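Phosphoheptose isomerase (Neisseria gonorrhoeae, PDB 5I01) probably catalyses the isomerization of sedoheptulose 7-phosphate to D-glycero-D-manno-heptose 7-phosphate, as a zinc-binding homotetramer of the SIS family. Local coordinates at residues A[117-122]-A[143-148]; A[107-112]-A[138-143]. The protein carries 1 engineered substitution. One frame throughout, in Å; residues are numbered along the deposited sequence.

Contact 1 (A[117-122]-A[143-148]); sequences VLVGIS and HVIALT
With chi1 at 167° in Val117, and Val119 CG1 likewise anti to its N, CG1 of each valine stands opposite the backbone N and reaches a side chain two residues further along the neighbouring strand than its own partner. Val117 CG1 thus meets Ile145 CD1 at 3.8 Å, and Val119 CG1 meets Leu147 CD1; in each pair the two side chains run slantwise to one another. Ile121 and Leu147 instead lie alongside each other, pointing the same way, with CG2 of Ile121 4.0 Å from CB of Leu147. Helix 29-44 covers the Val117 and Ile145 end of this row, with Cys42 on the valine and Ala35 and Met39 on the isoleucine. On the other face Leu118 and Val144 pack against Ala137 of helix 128-139. Five backbone hydrogen bonds fix the parallel register. Ile145 N to Leu118 O is the shortest, at 2.8 Å and 170° at the hydrogen; Gly120 N to Ile145 O is more bent, at 139°. Ser122 OG is hydrogen-bonded to Ser127 OG, and both serines are predicted to bind substrate. Strands 117-122 and 143-149, joined through helix 128-139, form a beta-alpha-beta crossover in the parallel sheet of the SIS domain.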
ATOM      1  N   VAL A 117       1.730  20.090   9.458  1.00 30.44           N
ATOM      2  CA  VAL A 117       0.475  20.365   8.784  1.00 29.99           C
ATOM      3  C   VAL A 117      -0.238  19.064   8.436  1.00 29.07           C
ATOM      4  O   VAL A 117       0.367  18.166   7.872  1.00 29.39           O
ATOM      5  CB  VAL A 117       0.711  21.235   7.536  1.00 29.27           C
ATOM      6  CG1 VAL A 117      -0.516  21.277   6.639  1.00 29.70           C
ATOM      7  CG2 VAL A 117       1.097  22.639   7.969  1.00 30.30           C
ATOM      8  N   LEU A 118      -1.510  18.978   8.816  1.00 28.09           N
ATOM      9  CA  LEU A 118      -2.386  17.911   8.411  1.00 28.04           C
ATOM     10  C   LEU A 118      -3.255  18.412   7.277  1.00 28.62           C
ATOM     11  O   LEU A 118      -3.943  19.434   7.416  1.00 27.46           O
ATOM     12  CB  LEU A 118      -3.277  17.469   9.567  1.00 29.61           C
ATOM     13  CG  LEU A 118      -4.338  16.389   9.285  1.00 29.58           C
ATOM     14  CD1 LEU A 118      -3.684  15.105   8.817  1.00 30.79           C
ATOM     15  CD2 LEU A 118      -5.204  16.115  10.501  1.00 29.76           C
ATOM     16  N   VAL A 119      -3.231  17.676   6.168  1.00 28.66           N
ATOM     17  CA  VAL A 119      -4.147  17.880   5.066  1.00 27.97           C
ATOM     18  C   VAL A 119      -5.172  16.780   5.145  1.00 28.02           C
ATOM     19  O   VAL A 119      -4.878  15.648   4.805  1.00 29.69           O
ATOM     20  CB  VAL A 119      -3.428  17.846   3.707  1.00 28.13           C
ATOM     21  CG1 VAL A 119      -4.426  17.956   2.557  1.00 28.16           C
ATOM     22  CG2 VAL A 119      -2.384  18.958   3.639  1.00 28.95           C
ATOM     23  N   GLY A 120      -6.375  17.111   5.599  1.00 28.86           N
ATOM     24  CA  GLY A 120      -7.457  16.137   5.717  1.00 28.77           C
ATOM     25  C   GLY A 120      -8.364  16.254   4.517  1.00 29.50           C
ATOM     26  O   GLY A 120      -8.848  17.338   4.229  1.00 30.66           O
ATOM     27  N   ILE A 121      -8.598  15.145   3.819  1.00 29.53           N
ATOM     28  CA  ILE A 121      -9.391  15.158   2.592  1.00 29.60           C
ATOM     29  C   ILE A 121     -10.666  14.356   2.828  1.00 31.11           C
ATOM     30  O   ILE A 121     -10.610  13.218   3.311  1.00 30.81           O
ATOM     31  CB  ILE A 121      -8.616  14.605   1.378  1.00 29.80           C
ATOM     32  CG1 ILE A 121      -7.237  15.271   1.271  1.00 29.27           C
ATOM     33  CG2 ILE A 121      -9.394  14.852   0.079  1.00 29.64           C
ATOM     34  CD1 ILE A 121      -6.290  14.608   0.300  1.00 28.57           C
ATOM     35  N   SER A 122     -11.804  14.968   2.480  1.00 31.84           N
ATOM     36  CA  SER A 122     -13.123  14.419   2.754  1.00 32.37           C
ATOM     37  C   SER A 122     -14.184  15.078   1.862  1.00 34.43           C
ATOM     38  O   SER A 122     -14.490  16.267   2.023  1.00 36.34           O
ATOM     39  CB  SER A 122     -13.464  14.654   4.225  1.00 32.12           C
ATOM     40  OG  SER A 122     -14.778  14.229   4.532  1.00 31.72           O
ATOM     41  N   HIS A 143      -1.310  22.889  12.354  1.00 39.25           N
ATOM     42  CA  HIS A 143      -2.321  23.598  11.564  1.00 39.14           C
ATOM     43  C   HIS A 143      -2.964  22.619  10.589  1.00 38.86           C
ATOM     44  O   HIS A 143      -2.363  21.603  10.249  1.00 38.73           O
ATOM     45  CB  HIS A 143      -1.694  24.776  10.834  1.00 40.76           C
ATOM     46  CG  HIS A 143      -0.850  25.642  11.716  1.00 44.01           C
ATOM     47  ND1 HIS A 143      -1.327  26.207  12.877  1.00 46.39           N
ATOM     48  CD2 HIS A 143       0.446  26.023  11.618  1.00 47.13           C
ATOM     49  CE1 HIS A 143      -0.365  26.906  13.454  1.00 48.65           C
ATOM     50  NE2 HIS A 143       0.721  26.814  12.708  1.00 48.09           N
ATOM     51  N   VAL A 144      -4.184  22.917  10.153  1.00 37.58           N
ATOM     52  CA  VAL A 144      -4.966  21.985   9.330  1.00 37.44           C
ATOM     53  C   VAL A 144      -5.350  22.638   8.007  1.00 37.03           C
ATOM     54  O   VAL A 144      -5.656  23.829   7.966  1.00 40.46           O
ATOM     55  CB  VAL A 144      -6.216  21.465  10.088  1.00 37.57           C
ATOM     56  CG1 VAL A 144      -7.066  20.530   9.231  1.00 37.49           C
ATOM     57  CG2 VAL A 144      -5.779  20.724  11.339  1.00 38.72           C
ATOM     58  N   ILE A 145      -5.287  21.857   6.926  1.00 34.93           N
ATOM     59  CA  ILE A 145      -5.823  22.255   5.627  1.00 33.18           C
ATOM     60  C   ILE A 145      -6.853  21.204   5.250  1.00 33.06           C
ATOM     61  O   ILE A 145      -6.510  20.047   5.004  1.00 32.92           O
ATOM     62  CB  ILE A 145      -4.730  22.358   4.542  1.00 33.59           C
ATOM     63  CG1 ILE A 145      -3.721  23.445   4.912  1.00 32.73           C
ATOM     64  CG2 ILE A 145      -5.340  22.649   3.163  1.00 34.00           C
ATOM     65  CD1 ILE A 145      -2.431  23.387   4.122  1.00 32.75           C
ATOM     66  N   ALA A 146      -8.118  21.607   5.227  1.00 32.51           N
ATOM     67  CA  ALA A 146      -9.209  20.698   4.929  1.00 32.02           C
ATOM     68  C   ALA A 146      -9.574  20.824   3.458  1.00 31.89           C
ATOM     69  O   ALA A 146      -9.816  21.932   2.976  1.00 30.53           O
ATOM     70  CB  ALA A 146     -10.412  21.022   5.799  1.00 32.14           C
ATOM     71  N   LEU A 147      -9.593  19.690   2.752  1.00 31.02           N
ATOM     72  CA  LEU A 147     -10.155  19.613   1.414  1.00 30.22           C
ATOM     73  C   LEU A 147     -11.513  18.935   1.543  1.00 29.42           C
ATOM     74  O   LEU A 147     -11.580  17.719   1.750  1.00 28.49           O
ATOM     75  CB  LEU A 147      -9.222  18.851   0.461  1.00 31.27           C
ATOM     76  CG  LEU A 147      -8.068  19.692  -0.110  1.00 31.91           C
ATOM     77  CD1 LEU A 147      -7.110  20.111   0.999  1.00 34.32           C
ATOM     78  CD2 LEU A 147      -7.301  18.956  -1.189  1.00 31.69           C
ATOM     79  N   THR A 148     -12.584  19.730   1.443  1.00 29.63           N
ATOM     80  CA  THR A 148     -13.969  19.249   1.608  1.00 29.99           C
ATOM     81  C   THR A 148     -14.841  19.524   0.391  1.00 30.80           C
ATOM     82  O   THR A 148     -14.410  20.180  -0.556  1.00 30.56           O
ATOM     83  CB  THR A 148     -14.655  19.878   2.840  1.00 30.75           C
ATOM     84  OG1 THR A 148     -14.911  21.267   2.598  1.00 30.74           O
ATOM     85  CG2 THR A 148     -13.789  19.724   4.100  1.00 30.19           C
TER

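Contact 2 (A[107-112]-A[138-143]); sequences QVRALG and HERDMH
Arg140 lays one face of its guanidinium group over Arg109 CG, and the two guanidinium planes stand 82° apart, so the arginines do not stack. The bend at chi2 (-60°) in Arg140 turns its chain toward the end of helix 105-111. There NH1 donates to Arg109 O at 2.6 Å, with the carbonyl oxygen tilted a little out of the guanidinium plane, and NH2 adds a weak bond to the same oxygen. A second bond from Arg140 NH1 goes to Gly112 O at 3.3 Å; that oxygen sits near the guanidinium plane, whereas the donor lies above the plane of the carbonyl. Deeper in, Met142 SD touches Val108 CG1 and Gly112 CA, 3.9 Å from each. The methionine follows a Schellman motif that ends helix 128-139, in which Met142 N bonds to Ala137 O and Asp141, with positive phi, is the C-prime residue. Arg109 NE forms a salt bridge with Glu78 of the second subunit. One arginine therefore holds two carbonyl oxygens at a helix C-terminus, where its positive charge would probably suit the negative end of the helix dipole, while Met142 contributes apolar contact alongside.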
ATOM      1  N   GLN A 107      -1.898   7.642  13.908  1.00 33.64           N
ATOM      2  CA  GLN A 107      -0.681   7.966  13.161  1.00 34.06           C
ATOM      3  C   GLN A 107      -0.258   9.434  13.330  1.00 32.94           C
ATOM      4  O   GLN A 107       0.938   9.744  13.298  1.00 32.39           O
ATOM      5  CB  GLN A 107      -0.848   7.620  11.686  1.00 34.16           C
ATOM      6  CG  GLN A 107      -1.013   6.133  11.429  1.00 35.71           C
ATOM      7  CD  GLN A 107      -1.167   5.833   9.957  1.00 37.57           C
ATOM      8  OE1 GLN A 107      -0.190   5.863   9.193  1.00 38.89           O
ATOM      9  NE2 GLN A 107      -2.399   5.559   9.538  1.00 38.02           N
ATOM     10  N   VAL A 108      -1.234  10.325  13.508  1.00 32.95           N
ATOM     11  CA  VAL A 108      -0.957  11.745  13.778  1.00 32.68           C
ATOM     12  C   VAL A 108      -0.289  11.876  15.144  1.00 33.73           C
ATOM     13  O   VAL A 108       0.706  12.579  15.267  1.00 34.07           O
ATOM     14  CB  VAL A 108      -2.231  12.621  13.699  1.00 31.47           C
ATOM     15  CG1 VAL A 108      -1.946  14.046  14.148  1.00 31.92           C
ATOM     16  CG2 VAL A 108      -2.788  12.636  12.277  1.00 31.86           C
ATOM     17  N   ARG A 109      -0.825  11.185  16.153  1.00 36.11           N
ATOM     18  CA  ARG A 109      -0.181  11.117  17.478  1.00 38.24           C
ATOM     19  C   ARG A 109       1.227  10.493  17.450  1.00 36.67           C
ATOM     20  O   ARG A 109       2.081  10.915  18.209  1.00 36.16           O
ATOM     21  CB  ARG A 109      -1.071  10.401  18.513  1.00 41.21           C
ATOM     22  CG  ARG A 109      -2.148  11.294  19.127  1.00 44.14           C
ATOM     23  CD  ARG A 109      -2.788  10.681  20.368  1.00 47.59           C
ATOM     24  NE  ARG A 109      -3.709   9.587  20.037  1.00 53.06           N
ATOM     25  CZ  ARG A 109      -4.963   9.724  19.571  1.00 57.70           C
ATOM     26  NH1 ARG A 109      -5.507  10.929  19.356  1.00 58.18           N
ATOM     27  NH2 ARG A 109      -5.691   8.631  19.308  1.00 57.74           N
ATOM     28  N   ALA A 110       1.469   9.514  16.580  1.00 35.88           N
ATOM     29  CA  ALA A 110       2.823   8.967  16.380  1.00 34.60           C
ATOM     30  C   ALA A 110       3.785   9.971  15.737  1.00 34.34           C
ATOM     31  O   ALA A 110       4.817  10.312  16.319  1.00 32.84           O
ATOM     32  CB  ALA A 110       2.768   7.708  15.533  1.00 35.70           C
ATOM     33  N   LEU A 111       3.432  10.437  14.539  1.00 33.92           N
ATOM     34  CA  LEU A 111       4.347  11.209  13.687  1.00 34.14           C
ATOM     35  C   LEU A 111       4.336  12.722  13.904  1.00 34.27           C
ATOM     36  O   LEU A 111       5.360  13.364  13.728  1.00 35.23           O
ATOM     37  CB  LEU A 111       4.052  10.921  12.212  1.00 34.14           C
ATOM     38  CG  LEU A 111       4.103   9.448  11.789  1.00 34.92           C
ATOM     39  CD1 LEU A 111       3.849   9.325  10.299  1.00 35.20           C
ATOM     40  CD2 LEU A 111       5.433   8.800  12.147  1.00 35.43           C
ATOM     41  N   GLY A 112       3.188  13.286  14.262  1.00 35.24           N
ATOM     42  CA  GLY A 112       2.999  14.740  14.287  1.00 36.51           C
ATOM     43  C   GLY A 112       3.813  15.456  15.345  1.00 37.10           C
ATOM     44  O   GLY A 112       4.108  14.899  16.405  1.00 38.28           O
ATOM     45  N   HIS A 138      -5.010  19.230  16.256  1.00 32.94           N
ATOM     46  CA  HIS A 138      -5.187  20.396  17.124  1.00 35.10           C
ATOM     47  C   HIS A 138      -4.490  20.193  18.471  1.00 37.90           C
ATOM     48  O   HIS A 138      -3.709  21.052  18.881  1.00 40.16           O
ATOM     49  CB  HIS A 138      -6.662  20.778  17.286  1.00 33.02           C
ATOM     50  CG  HIS A 138      -7.223  21.514  16.104  1.00 32.85           C
ATOM     51  ND1 HIS A 138      -8.561  21.481  15.771  1.00 32.13           N
ATOM     52  CD2 HIS A 138      -6.624  22.293  15.170  1.00 32.47           C
ATOM     53  CE1 HIS A 138      -8.763  22.210  14.688  1.00 31.85           C
ATOM     54  NE2 HIS A 138      -7.604  22.718  14.307  1.00 32.86           N
ATOM     55  N   GLU A 139      -4.721  19.048  19.116  1.00 40.72           N
ATOM     56  CA  GLU A 139      -4.030  18.686  20.373  1.00 43.11           C
ATOM     57  C   GLU A 139      -2.492  18.699  20.264  1.00 40.98           C
ATOM     58  O   GLU A 139      -1.818  19.014  21.246  1.00 39.09           O
ATOM     59  CB  GLU A 139      -4.539  17.332  20.920  1.00 48.19           C
ATOM     60  CG  GLU A 139      -5.916  17.433  21.589  1.00 55.55           C
ATOM     61  CD  GLU A 139      -6.741  16.134  21.607  1.00 62.66           C
ATOM     62  OE1 GLU A 139      -6.462  15.195  20.819  1.00 65.79           O
ATOM     63  OE2 GLU A 139      -7.706  16.061  22.414  1.00 64.34           O
ATOM     64  N   ARG A 140      -1.947  18.394  19.079  1.00 38.65           N
ATOM     65  CA  ARG A 140      -0.498  18.522  18.835  1.00 39.35           C
ATOM     66  C   ARG A 140       0.002  19.894  18.392  1.00 37.75           C
ATOM     67  O   ARG A 140       1.182  20.017  18.064  1.00 36.42           O
ATOM     68  CB  ARG A 140      -0.012  17.497  17.794  1.00 40.92           C
ATOM     69  CG  ARG A 140       0.274  16.121  18.339  1.00 43.92           C
ATOM     70  CD  ARG A 140       1.355  16.093  19.414  1.00 45.31           C
ATOM     71  NE  ARG A 140       1.164  14.883  20.196  1.00 46.49           N
ATOM     72  CZ  ARG A 140       1.560  13.672  19.827  1.00 48.09           C
ATOM     73  NH1 ARG A 140       2.225  13.486  18.687  1.00 49.98           N
ATOM     74  NH2 ARG A 140       1.302  12.636  20.614  1.00 51.20           N
ATOM     75  N   ASP A 141      -0.862  20.910  18.381  1.00 38.33           N
ATOM     76  CA  ASP A 141      -0.505  22.256  17.894  1.00 38.45           C
ATOM     77  C   ASP A 141       0.005  22.272  16.439  1.00 37.30           C
ATOM     78  O   ASP A 141       1.000  22.944  16.101  1.00 35.45           O
ATOM     79  CB  ASP A 141       0.485  22.931  18.860  1.00 39.58           C
ATOM     80  CG  ASP A 141      -0.084  23.081  20.256  1.00 41.67           C
ATOM     81  OD1 ASP A 141      -1.116  23.772  20.425  1.00 44.43           O
ATOM     82  OD2 ASP A 141       0.496  22.509  21.191  1.00 45.00           O
ATOM     83  N   MET A 142      -0.697  21.508  15.599  1.00 37.06           N
ATOM     84  CA  MET A 142      -0.486  21.484  14.155  1.00 37.61           C
ATOM     85  C   MET A 142      -1.607  22.283  13.499  1.00 37.91           C
ATOM     86  O   MET A 142      -2.727  22.319  14.006  1.00 39.16           O
ATOM     87  CB  MET A 142      -0.552  20.050  13.616  1.00 37.67           C
ATOM     88  CG  MET A 142       0.519  19.092  14.104  1.00 36.89           C
ATOM     89  SD  MET A 142       0.104  17.365  13.718  1.00 35.08           S
ATOM     90  CE  MET A 142       0.065  17.373  11.937  1.00 35.20           C
ATOM     91  N   HIS A 143      -1.310  22.889  12.354  1.00 39.25           N
ATOM     92  CA  HIS A 143      -2.321  23.598  11.564  1.00 39.14           C
ATOM     93  C   HIS A 143      -2.964  22.619  10.589  1.00 38.86           C
ATOM     94  O   HIS A 143      -2.363  21.603  10.249  1.00 38.73           O
ATOM     95  CB  HIS A 143      -1.694  24.776  10.834  1.00 40.76           C
ATOM     96  CG  HIS A 143      -0.850  25.642  11.716  1.00 44.01           C
ATOM     97  ND1 HIS A 143      -1.327  26.207  12.877  1.00 46.39           N
ATOM     98  CD2 HIS A 143       0.446  26.023  11.618  1.00 47.13           C
ATOM     99  CE1 HIS A 143      -0.365  26.906  13.454  1.00 48.65           C
ATOM    100  NE2 HIS A 143       0.721  26.814  12.708  1.00 48.09           N
TER

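Contacts 1 and 2 have centres 12 Å apart and share His143, the last residue of segment 138-143 and the first of strand 143-149. Met142 joins them physically: its CE packs 3.8 Å from Leu118 N, near the start of strand 117-122. A second touch is Val144 CG2 on His138 NE2, 4.0 Å apart. The chain alternates between the two contacts, running from helix 105-111 through strand 117-122 and helix 128-139 to strand 143-149. Contact 1 reaches the predicted substrate site at Ser122, whose side chain is about 6 Å from that of Asn54, and the Ile121 side chain is about 11 Å from a bound zinc ion; contact 2 lies away from these sites.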